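Local structure of (R)-specific secondary-alkylsulfatase (Pseudomonas sp., 4AXH) at residues K331-Y336 against D374-L379; W357-G362 against R366-D371; N297-Q302 against G345-V350; F378-A383 against Q429-F434. The protein hydrolyses (R)-secondary alkyl sulfates with strict inversion of configuration, giving (S)-alcohols and sulfate, as a zinc-dependent homodimeric member of the metallo-beta-lactamase superfamily. All coordinates share one frame; numbering follows the deposited sequence.

Contact 1 (K331-Y336 against D374-L379)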
# COMPACT_ATOMS: atom_id res chain seq x y z
N LYS A 331 5.28 -7.67 -8.64
CA LYS A 331 4.73 -8.43 -9.78
C LYS A 331 4.96 -7.67 -11.10
O LYS A 331 5.43 -8.26 -12.07
CB LYS A 331 3.24 -8.79 -9.54
CG LYS A 331 2.45 -9.20 -10.79
CD LYS A 331 1.86 -10.61 -10.70
CE LYS A 331 2.74 -11.67 -11.34
NZ LYS A 331 3.87 -12.09 -10.46
N ALA A 332 4.67 -6.36 -11.11
CA ALA A 332 4.84 -5.54 -12.30
C ALA A 332 6.33 -5.34 -12.62
O ALA A 332 6.74 -5.40 -13.79
CB ALA A 332 4.13 -4.19 -12.13
N TRP A 333 7.12 -5.14 -11.56
CA TRP A 333 8.57 -5.00 -11.65
C TRP A 333 9.20 -6.24 -12.34
O TRP A 333 9.89 -6.08 -13.35
CB TRP A 333 9.15 -4.82 -10.23
CG TRP A 333 10.45 -4.09 -10.15
CD1 TRP A 333 11.50 -4.14 -11.04
CD2 TRP A 333 10.89 -3.29 -9.05
NE1 TRP A 333 12.57 -3.42 -10.55
CE2 TRP A 333 12.22 -2.88 -9.33
CE3 TRP A 333 10.28 -2.87 -7.84
CZ2 TRP A 333 12.94 -2.04 -8.47
CZ3 TRP A 333 11.01 -2.09 -6.96
CH2 TRP A 333 12.31 -1.65 -7.30
N ALA A 334 8.90 -7.47 -11.84
CA ALA A 334 9.40 -8.71 -12.43
C ALA A 334 8.98 -8.86 -13.90
O ALA A 334 9.81 -9.27 -14.73
CB ALA A 334 8.98 -9.92 -11.61
N GLY A 335 7.75 -8.47 -14.22
CA GLY A 335 7.21 -8.49 -15.59
C GLY A 335 7.94 -7.59 -16.57
O GLY A 335 8.07 -7.93 -17.77
N TYR A 336 8.44 -6.43 -16.08
CA TYR A 336 9.18 -5.47 -16.91
C TYR A 336 10.64 -5.92 -17.13
O TYR A 336 11.24 -5.61 -18.16
CB TYR A 336 9.14 -4.07 -16.27
CG TYR A 336 7.80 -3.37 -16.36
CD1 TYR A 336 7.12 -3.28 -17.57
CD2 TYR A 336 7.25 -2.73 -15.25
CE1 TYR A 336 5.91 -2.61 -17.67
CE2 TYR A 336 6.03 -2.07 -15.34
CZ TYR A 336 5.36 -2.01 -16.56
OH TYR A 336 4.19 -1.31 -16.69
N ASP A 374 13.39 -13.14 -11.38
CA ASP A 374 13.11 -14.17 -10.39
C ASP A 374 13.09 -13.64 -8.95
O ASP A 374 12.27 -14.11 -8.18
CB ASP A 374 14.12 -15.33 -10.50
CG ASP A 374 13.99 -16.24 -11.70
OD1 ASP A 374 12.96 -16.13 -12.41
OD2 ASP A 374 14.90 -17.07 -11.92
N MET A 375 13.99 -12.68 -8.58
CA MET A 375 14.07 -12.10 -7.22
C MET A 375 12.80 -11.36 -6.85
O MET A 375 12.28 -11.54 -5.75
CB MET A 375 15.31 -11.24 -7.06
CG MET A 375 15.37 -10.49 -5.77
SD MET A 375 16.79 -9.38 -5.56
CE MET A 375 16.78 -8.44 -7.03
N TYR A 376 12.27 -10.56 -7.80
CA TYR A 376 11.05 -9.82 -7.56
C TYR A 376 9.82 -10.68 -7.57
O TYR A 376 8.98 -10.54 -6.67
CB TYR A 376 10.95 -8.56 -8.45
CG TYR A 376 12.02 -7.53 -8.09
CD1 TYR A 376 11.99 -6.88 -6.87
CD2 TYR A 376 13.11 -7.32 -8.93
CE1 TYR A 376 13.02 -6.02 -6.49
CE2 TYR A 376 14.12 -6.44 -8.57
CZ TYR A 376 14.07 -5.78 -7.35
OH TYR A 376 15.05 -4.89 -6.98
N ALA A 377 9.72 -11.64 -8.53
CA ALA A 377 8.58 -12.56 -8.58
C ALA A 377 8.54 -13.41 -7.34
O ALA A 377 7.45 -13.64 -6.82
CB ALA A 377 8.63 -13.43 -9.82
N PHE A 378 9.72 -13.78 -6.80
CA PHE A 378 9.80 -14.56 -5.57
C PHE A 378 9.22 -13.75 -4.39
O PHE A 378 8.46 -14.28 -3.57
CB PHE A 378 11.24 -14.99 -5.26
CG PHE A 378 11.46 -15.52 -3.87
CD1 PHE A 378 11.01 -16.78 -3.50
CD2 PHE A 378 12.09 -14.73 -2.90
CE1 PHE A 378 11.21 -17.28 -2.20
CE2 PHE A 378 12.25 -15.21 -1.58
CZ PHE A 378 11.81 -16.48 -1.24
N LEU A 379 9.59 -12.48 -4.30
CA LEU A 379 9.11 -11.64 -3.22
C LEU A 379 7.61 -11.61 -3.19
O LEU A 379 7.02 -11.96 -2.17
CB LEU A 379 9.73 -10.24 -3.26
CG LEU A 379 11.17 -10.15 -2.81
CD1 LEU A 379 11.78 -8.81 -3.24
CD2 LEU A 379 11.30 -10.36 -1.31
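Y376 and W333 lie face to face between two antiparallel helices, 330-344 of the metallo-beta-lactamase fold and the long helix 362-388. The two segment axes approach to 7.9 Å, with their N-to-C directions 157° apart. The stack is offset and pairs the five-membered ring of W333 with the phenol ring: the centroids are 4.2 Å apart and the planes only 10° from parallel. Across it, W333 NE1 faces Y376 CE2 at 3.9 Å, and W333 CZ2 lies 3.8 Å from the phenol oxygen Y376 OH, so the phenol runs along one long side of the indole rather than centring on it. W333 has CG anti to its backbone nitrogen (chi1 -154°), which turns the indole toward helix 362-388, where the Y376 ring meets it.

The polar ends of both rings have partners beyond the helix pair. W333 NE1 gives its hydrogen to N311 O, and Y376 OH is hydrogen-bonded to H317 N, which together should limit sliding of one ring over the other. The indole also rests on the zinc ligand E291, and its nearest atoms come within about 4 Å of the side chain of sulfate-binding L319, placing the stack in the second shell of the active site. D374 forms a salt bridge with R588 of the second subunit. Beside the rings two small side chains meet, A334 CB lying 4.0 Å from A377 CB, and the same methyl carbon, A334 CB, comes to 3.6 Å from A377 N.

Contact 2 (W357-G362 against R366-D371)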
# COMPACT_ATOMS: atom_id res chain seq x y z
N TRP A 357 27.94 -0.37 -11.58
CA TRP A 357 28.75 -0.87 -12.69
C TRP A 357 27.98 -1.66 -13.74
O TRP A 357 26.92 -2.25 -13.44
CB TRP A 357 29.94 -1.72 -12.14
CG TRP A 357 29.50 -2.72 -11.13
CD1 TRP A 357 29.03 -3.97 -11.36
CD2 TRP A 357 29.27 -2.45 -9.74
NE1 TRP A 357 28.60 -4.53 -10.18
CE2 TRP A 357 28.71 -3.61 -9.18
CE3 TRP A 357 29.47 -1.31 -8.92
CZ2 TRP A 357 28.40 -3.70 -7.81
CZ3 TRP A 357 29.11 -1.38 -7.58
CH2 TRP A 357 28.59 -2.57 -7.03
N PRO A 358 28.57 -1.79 -14.97
CA PRO A 358 27.91 -2.57 -16.01
C PRO A 358 28.15 -4.08 -15.91
O PRO A 358 29.09 -4.49 -15.30
CB PRO A 358 28.57 -2.03 -17.31
CG PRO A 358 29.41 -0.86 -16.90
CD PRO A 358 29.79 -1.15 -15.50
N VAL A 359 27.30 -4.91 -16.51
CA VAL A 359 27.55 -6.35 -16.58
C VAL A 359 27.85 -6.68 -18.04
O VAL A 359 27.08 -6.31 -18.90
CB VAL A 359 26.49 -7.27 -15.89
CG1 VAL A 359 25.11 -7.10 -16.48
CG2 VAL A 359 26.92 -8.75 -15.93
N TRP A 360 29.00 -7.30 -18.33
CA TRP A 360 29.46 -7.57 -19.71
C TRP A 360 29.21 -9.00 -20.19
O TRP A 360 29.29 -9.93 -19.39
CB TRP A 360 30.97 -7.28 -19.87
CG TRP A 360 31.50 -6.10 -19.11
CD1 TRP A 360 31.79 -6.05 -17.78
CD2 TRP A 360 31.73 -4.77 -19.61
NE1 TRP A 360 32.19 -4.79 -17.42
CE2 TRP A 360 32.24 -4.00 -18.55
CE3 TRP A 360 31.64 -4.17 -20.90
CZ2 TRP A 360 32.59 -2.65 -18.69
CZ3 TRP A 360 31.98 -2.83 -21.03
CH2 TRP A 360 32.42 -2.08 -19.94
N GLY A 361 28.98 -9.14 -21.49
CA GLY A 361 28.77 -10.43 -22.13
C GLY A 361 27.33 -10.87 -22.06
O GLY A 361 26.77 -10.96 -20.97
N GLY A 362 26.75 -11.14 -23.24
CA GLY A 362 25.36 -11.54 -23.42
C GLY A 362 24.89 -12.57 -22.43
O GLY A 362 23.81 -12.42 -21.87
N ARG A 366 22.08 -12.02 -19.57
CA ARG A 366 20.87 -12.87 -19.59
C ARG A 366 20.61 -13.56 -18.24
O ARG A 366 19.46 -13.63 -17.80
CB ARG A 366 20.96 -13.92 -20.69
CG ARG A 366 20.57 -13.40 -22.04
CD ARG A 366 21.00 -14.39 -23.11
NE ARG A 366 21.56 -13.65 -24.23
CZ ARG A 366 22.74 -13.90 -24.78
NH1 ARG A 366 23.48 -14.92 -24.36
NH2 ARG A 366 23.18 -13.14 -25.78
N THR A 367 21.70 -14.06 -17.58
CA THR A 367 21.63 -14.67 -16.26
C THR A 367 21.24 -13.58 -15.24
O THR A 367 20.40 -13.83 -14.39
CB THR A 367 22.99 -15.30 -15.90
OG1 THR A 367 23.25 -16.39 -16.78
CG2 THR A 367 23.10 -15.76 -14.42
N TYR A 368 21.85 -12.38 -15.34
CA TYR A 368 21.61 -11.26 -14.44
C TYR A 368 20.14 -10.86 -14.50
O TYR A 368 19.47 -10.92 -13.47
CB TYR A 368 22.59 -10.12 -14.77
CG TYR A 368 22.48 -8.87 -13.93
CD1 TYR A 368 21.53 -7.88 -14.21
CD2 TYR A 368 23.41 -8.61 -12.93
CE1 TYR A 368 21.46 -6.71 -13.46
CE2 TYR A 368 23.33 -7.44 -12.16
CZ TYR A 368 22.38 -6.48 -12.46
OH TYR A 368 22.32 -5.30 -11.75
N LEU A 369 19.61 -10.61 -15.69
CA LEU A 369 18.19 -10.28 -15.90
C LEU A 369 17.24 -11.31 -15.37
O LEU A 369 16.32 -10.96 -14.63
CB LEU A 369 17.89 -9.98 -17.37
CG LEU A 369 18.43 -8.65 -17.86
CD1 LEU A 369 18.04 -8.42 -19.30
CD2 LEU A 369 17.98 -7.51 -16.94
N ALA A 370 17.46 -12.58 -15.67
CA ALA A 370 16.61 -13.65 -15.20
C ALA A 370 16.65 -13.77 -13.69
O ALA A 370 15.61 -14.01 -13.10
CB ALA A 370 17.01 -14.94 -15.85
N ASP A 371 17.82 -13.56 -13.05
CA ASP A 371 17.98 -13.60 -11.58
C ASP A 371 17.18 -12.45 -10.95
O ASP A 371 16.45 -12.69 -9.99
CB ASP A 371 19.47 -13.51 -11.18
CG ASP A 371 20.33 -14.75 -11.43
OD1 ASP A 371 19.79 -15.77 -11.87
OD2 ASP A 371 21.54 -14.69 -11.18
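V359 lays its CG1 methyl over one face of the Y368 ring, 4.3 Å from the centroid and 19° off the ring normal, a CH-pi contact displaced toward the CG side: the nearest pair is V359 CG1 to Y368 CG at 4.1 Å. CG1 sits between the backbone nitrogen and the carbonyl carbon of V359 (chi1 60°), and from there it reaches the aromatic face. The phenol is held at its far end as well, since Y368 OH is hydrogen-bonded to Q353 NE2 and A312 O, and its ring also meets that of Y412. The methyl over the face and the two bonds at the hydroxyl probably limit how the ring of this helix residue can move against strand 359-360.

The second part of the contact lies in the helix's first turn, right after the N-cap residue G361. R366 N donates to G362 O at 2.9 Å with an N-H...O angle of 156°, the usual i to i+4 helical bond. The R366 side chain then bends at chi3 and folds back over the same peptide, placing one face of its guanidinium above the G362 carbonyl, with R366 NH1 3.4 Å from G362 C. This is packing; the polar bonds of the group go elsewhere, NE to G345 O and NH1 in a salt bridge to D363. V359 is paired through its backbone with L351 of the neighbouring strand. A sheet-edge strand turning directly into a helix that packs back against it fits the layered alpha-beta-beta-alpha sandwich of the metallo-beta-lactamase fold.

Contact 3 (N297-Q302 against G345-V350)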
# COMPACT_ATOMS: atom_id res chain seq x y z
N ASN A 297 13.22 1.91 -19.72
CA ASN A 297 14.55 1.38 -20.05
C ASN A 297 14.92 1.95 -21.43
O ASN A 297 14.06 2.39 -22.19
CB ASN A 297 14.55 -0.16 -20.11
CG ASN A 297 14.25 -0.84 -18.80
OD1 ASN A 297 14.70 -0.43 -17.73
ND2 ASN A 297 13.52 -1.95 -18.87
N ILE A 298 16.20 2.00 -21.72
CA ILE A 298 16.68 2.56 -22.98
C ILE A 298 17.62 1.57 -23.64
O ILE A 298 18.67 1.25 -23.08
CB ILE A 298 17.30 3.97 -22.79
CG1 ILE A 298 16.35 4.92 -22.05
CG2 ILE A 298 17.76 4.57 -24.14
CD1 ILE A 298 16.68 5.15 -20.66
N TYR A 299 17.23 1.05 -24.80
CA TYR A 299 18.09 0.13 -25.54
C TYR A 299 18.78 0.94 -26.66
O TYR A 299 18.22 1.90 -27.18
CB TYR A 299 17.29 -1.10 -26.06
CG TYR A 299 18.06 -2.03 -26.98
CD1 TYR A 299 19.05 -2.87 -26.47
CD2 TYR A 299 17.76 -2.12 -28.33
CE1 TYR A 299 19.75 -3.75 -27.30
CE2 TYR A 299 18.43 -3.01 -29.17
CZ TYR A 299 19.43 -3.82 -28.66
OH TYR A 299 20.13 -4.63 -29.51
N LEU A 300 20.02 0.59 -26.93
CA LEU A 300 20.82 1.23 -27.95
C LEU A 300 21.09 0.21 -29.04
O LEU A 300 22.08 -0.55 -28.95
CB LEU A 300 22.12 1.83 -27.37
CG LEU A 300 21.89 2.89 -26.32
CD1 LEU A 300 23.20 3.34 -25.72
CD2 LEU A 300 21.11 4.06 -26.88
N PRO A 301 20.18 0.13 -30.05
CA PRO A 301 20.36 -0.87 -31.12
C PRO A 301 21.70 -0.82 -31.84
O PRO A 301 22.26 -1.89 -32.10
CB PRO A 301 19.14 -0.69 -32.03
CG PRO A 301 18.52 0.59 -31.62
CD PRO A 301 18.95 0.92 -30.25
N GLN A 302 22.27 0.38 -32.04
CA GLN A 302 23.56 0.57 -32.70
C GLN A 302 24.72 0.02 -31.90
O GLN A 302 25.71 -0.43 -32.49
CB GLN A 302 23.83 2.06 -32.96
CG GLN A 302 22.88 2.74 -33.94
CD GLN A 302 22.88 4.24 -33.75
OE1 GLN A 302 23.42 4.81 -32.78
NE2 GLN A 302 22.27 4.93 -34.68
N GLY A 345 17.56 -9.25 -24.54
CA GLY A 345 18.51 -10.26 -24.06
C GLY A 345 19.41 -10.89 -25.10
O GLY A 345 20.62 -11.00 -24.87
N ASP A 346 18.85 -11.25 -26.27
CA ASP A 346 19.60 -11.86 -27.38
C ASP A 346 20.38 -10.84 -28.22
O ASP A 346 21.32 -11.25 -28.93
CB ASP A 346 18.68 -12.69 -28.27
CG ASP A 346 17.77 -13.66 -27.53
OD1 ASP A 346 18.23 -14.28 -26.54
OD2 ASP A 346 16.59 -13.81 -27.95
N ARG A 347 20.02 -9.52 -28.10
CA ARG A 347 20.59 -8.33 -28.78
C ARG A 347 21.49 -7.45 -27.89
O ARG A 347 21.79 -6.31 -28.27
CB ARG A 347 19.45 -7.43 -29.22
CG ARG A 347 18.69 -7.88 -30.42
CD ARG A 347 17.82 -6.73 -30.86
NE ARG A 347 16.55 -6.58 -30.18
CZ ARG A 347 15.70 -5.61 -30.48
NH1 ARG A 347 16.00 -4.71 -31.40
NH2 ARG A 347 14.51 -5.56 -29.89
N THR A 348 21.90 -7.94 -26.71
CA THR A 348 22.69 -7.13 -25.79
C THR A 348 23.98 -7.74 -25.35
O THR A 348 23.99 -8.89 -24.92
CB THR A 348 21.84 -6.46 -24.70
OG1 THR A 348 22.70 -5.69 -23.86
CG2 THR A 348 21.10 -7.44 -23.85
N ASP A 349 25.09 -6.98 -25.49
CA ASP A 349 26.45 -7.41 -25.14
C ASP A 349 26.86 -6.92 -23.77
O ASP A 349 27.60 -7.58 -23.06
CB ASP A 349 27.47 -6.95 -26.20
CG ASP A 349 27.35 -7.62 -27.57
OD1 ASP A 349 26.61 -8.64 -27.69
OD2 ASP A 349 28.01 -7.13 -28.53
N VAL A 350 26.42 -5.72 -23.40
CA VAL A 350 26.75 -5.13 -22.11
C VAL A 350 25.56 -4.38 -21.61
O VAL A 350 25.01 -3.57 -22.33
CB VAL A 350 28.06 -4.29 -22.09
CG1 VAL A 350 28.29 -3.58 -23.41
CG2 VAL A 350 28.10 -3.33 -20.89
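Y299 reaches from strand 296-300 to R347 and T348 in the loop between helix 330-344 and strand 350-352, away from the zinc and sulfate sites. That loop closes a beta-alpha-beta crossover, which joins the parallel neighbours 305-307 and 350-352 of the six-stranded sheet.

The polar link is a hydrogen bond from the phenol to the backbone: Y299 OH lies 2.7 Å from R347 O, which sits in the plane of the ring at its edge. The hydroxyl is modelled too close to R347 CB, so its exact position is doubtful.

Packing accompanies it. The arginine chain bends at chi3 (-83°) and comes back across the tyrosine at about a right angle, bringing R347 NH1 to 3.7 Å from Y299 CE2. The ring edge lies over one guanidinium face, with the planes 57° apart, so the two groups are tilted and not stacked. On the other side of the hydroxyl, Y299 CE1 is 4.3 Å from T348 CB, which lies near the ring plane. The stacking partner of the phenol is Y344, at the end of the helix.

Among charged and polar contacts outside the pair, R347 NH2 bonds to K343 O, while NH1 has a long, weak ion pair with E283.

Chemically, then, a buried tyrosine sets its ring edge against a guanidinium and a threonine, and its hydroxyl probably ties strand to loop through a main-chain carbonyl, without a salt bridge between them.

Contact 4 (F378-A383 against Q429-F434)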
# COMPACT_ATOMS: atom_id res chain seq x y z
N PHE A 378 9.72 -13.78 -6.80
CA PHE A 378 9.80 -14.56 -5.57
C PHE A 378 9.22 -13.75 -4.39
O PHE A 378 8.46 -14.28 -3.57
CB PHE A 378 11.24 -14.99 -5.26
CG PHE A 378 11.46 -15.52 -3.87
CD1 PHE A 378 11.01 -16.78 -3.50
CD2 PHE A 378 12.09 -14.73 -2.90
CE1 PHE A 378 11.21 -17.28 -2.20
CE2 PHE A 378 12.25 -15.21 -1.58
CZ PHE A 378 11.81 -16.48 -1.24
N LEU A 379 9.59 -12.48 -4.30
CA LEU A 379 9.11 -11.64 -3.22
C LEU A 379 7.61 -11.61 -3.19
O LEU A 379 7.02 -11.96 -2.17
CB LEU A 379 9.73 -10.24 -3.26
CG LEU A 379 11.17 -10.15 -2.81
CD1 LEU A 379 11.78 -8.81 -3.24
CD2 LEU A 379 11.30 -10.36 -1.31
N ASN A 380 6.99 -11.34 -4.34
CA ASN A 380 5.55 -11.31 -4.50
C ASN A 380 4.92 -12.70 -4.24
O ASN A 380 4.11 -12.85 -3.33
CB ASN A 380 5.21 -10.81 -5.91
CG ASN A 380 3.75 -10.59 -6.12
OD1 ASN A 380 3.20 -9.54 -5.75
ND2 ASN A 380 3.08 -11.58 -6.70
N ASN A 381 5.34 -13.71 -5.02
CA ASN A 381 4.78 -15.06 -4.98
C ASN A 381 4.99 -15.83 -3.70
O ASN A 381 4.06 -16.50 -3.28
CB ASN A 381 5.20 -15.87 -6.20
CG ASN A 381 4.84 -15.28 -7.54
OD1 ASN A 381 3.81 -14.59 -7.71
ND2 ASN A 381 5.66 -15.57 -8.53
N ARG A 382 6.19 -15.77 -3.08
CA ARG A 382 6.43 -16.52 -1.84
C ARG A 382 5.62 -15.93 -0.69
O ARG A 382 5.01 -16.68 0.08
CB ARG A 382 7.92 -16.60 -1.49
CG ARG A 382 8.26 -17.22 -0.11
CD ARG A 382 8.82 -18.64 -0.19
NE ARG A 382 7.76 -19.64 -0.29
CZ ARG A 382 7.57 -20.60 0.59
NH1 ARG A 382 8.37 -20.73 1.63
NH2 ARG A 382 6.57 -21.47 0.43
N ALA A 383 5.58 -14.59 -0.60
CA ALA A 383 4.82 -13.89 0.41
C ALA A 383 3.34 -14.26 0.28
O ALA A 383 2.77 -14.73 1.27
CB ALA A 383 5.04 -12.37 0.30
N GLN A 429 1.84 -5.90 3.66
CA GLN A 429 1.22 -4.56 3.76
C GLN A 429 0.42 -4.23 2.48
O GLN A 429 -0.75 -3.85 2.56
CB GLN A 429 2.30 -3.47 4.02
CG GLN A 429 1.80 -2.02 3.81
CD GLN A 429 2.90 -0.98 3.76
OE1 GLN A 429 3.83 -0.97 4.59
NE2 GLN A 429 2.79 -0.03 2.84
N ARG A 430 1.08 -4.37 1.30
CA ARG A 430 0.45 -4.10 0.01
C ARG A 430 -0.86 -4.90 -0.25
O ARG A 430 -1.84 -4.30 -0.66
CB ARG A 430 1.46 -4.14 -1.17
CG ARG A 430 0.96 -4.80 -2.45
CD ARG A 430 1.29 -4.07 -3.74
NE ARG A 430 0.63 -4.78 -4.83
CZ ARG A 430 0.08 -4.23 -5.90
NH1 ARG A 430 0.11 -2.91 -6.07
NH2 ARG A 430 -0.53 -4.98 -6.82
N TYR A 431 -0.88 -6.21 0.04
CA TYR A 431 -2.06 -7.05 -0.22
C TYR A 431 -3.01 -7.15 0.96
O TYR A 431 -4.20 -7.39 0.74
CB TYR A 431 -1.65 -8.48 -0.67
CG TYR A 431 -1.09 -8.57 -2.07
CD1 TYR A 431 -1.92 -8.58 -3.18
CD2 TYR A 431 0.29 -8.66 -2.28
CE1 TYR A 431 -1.40 -8.65 -4.48
CE2 TYR A 431 0.82 -8.77 -3.57
CZ TYR A 431 -0.03 -8.77 -4.67
OH TYR A 431 0.51 -8.82 -5.96
N LEU A 432 -2.51 -7.04 2.19
CA LEU A 432 -3.38 -7.18 3.37
C LEU A 432 -3.39 -5.93 4.30
O LEU A 432 -4.46 -5.53 4.77
CB LEU A 432 -3.14 -8.49 4.14
CG LEU A 432 -3.29 -9.80 3.32
CD1 LEU A 432 -2.91 -11.03 4.16
CD2 LEU A 432 -4.69 -9.99 2.74
N GLY A 433 -2.22 -5.35 4.54
CA GLY A 433 -2.11 -4.18 5.39
C GLY A 433 -1.40 -4.42 6.70
O GLY A 433 -1.04 -5.56 7.01
N PHE A 434 -1.20 -3.34 7.48
CA PHE A 434 -0.44 -3.36 8.73
C PHE A 434 -1.01 -4.31 9.77
O PHE A 434 -0.27 -4.78 10.63
CB PHE A 434 -0.31 -1.93 9.31
CG PHE A 434 -1.55 -1.41 10.02
CD1 PHE A 434 -2.55 -0.75 9.31
CD2 PHE A 434 -1.73 -1.62 11.39
CE1 PHE A 434 -3.72 -0.34 9.96
CE2 PHE A 434 -2.90 -1.21 12.03
CZ PHE A 434 -3.87 -0.56 11.31
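Y431 OH donates to N380 OD1 at 2.8 Å, the one close meeting of segments 378-383 and 429-434. It joins helix 362-388 to the alkylsulfatase dimerisation region, in which 429-434 lies. The phenol hydroxyl lies in the carbonyl plane on a lone pair of N380 OD1, at a C=O...donor angle of 128°. From the tyrosine's side, OD1 sits at the ring edge in the ring plane, 3.3 Å from Y431 CE2, and the amide and ring planes stand 63° apart. With chi1 at -173° the N380 side chain extends away from its own backbone N, carrying the amide to the tyrosine. N380 ND2 donates to N381 OD1 at 3.3 Å, approaching from above that carbonyl's plane.

The backbones stay apart even here, N380 CA lying 9.7 Å from Y431 CA, and only side-chain ends bridge the gap. R430 lays CG over a face of the partly exposed Y431 ring. Helix 420-431 packs more closely earlier on, where L379 meets L420 and L424. Past Y431 the chain leaves the helix, and F434 N bonds to Q429 OE1 of the second subunit, consistent with a dimerisation role.

The rotation of N380 is probably set by its two bonds, which suggests a join depending more on direction than on buried area.

Overall arrangement
Helix 362-388 runs through three contacts: its first turns meet edge strand 359-360 in contact 2, its middle faces helix 330-344 in contact 1, and the following turn reaches helix 420-431 in contact 4. Contacts 1 and 4 share F378 and L379, and K331 packs on N380 and N381 between them. Contact 3 stays within the sheet region but touches contact 2 through D349 O and G345 O. Contacts 1 and 3 are buried, contacts 2 and 4 partly so. Contact 1 is apolar and aromatic beside the active site, contact 2 mixes CH-pi packing with a helical bond, and contact 4, less certainly contact 3, uses a tyrosine hydroxyl. Contacts 1, 2 and 4 touch the second subunit.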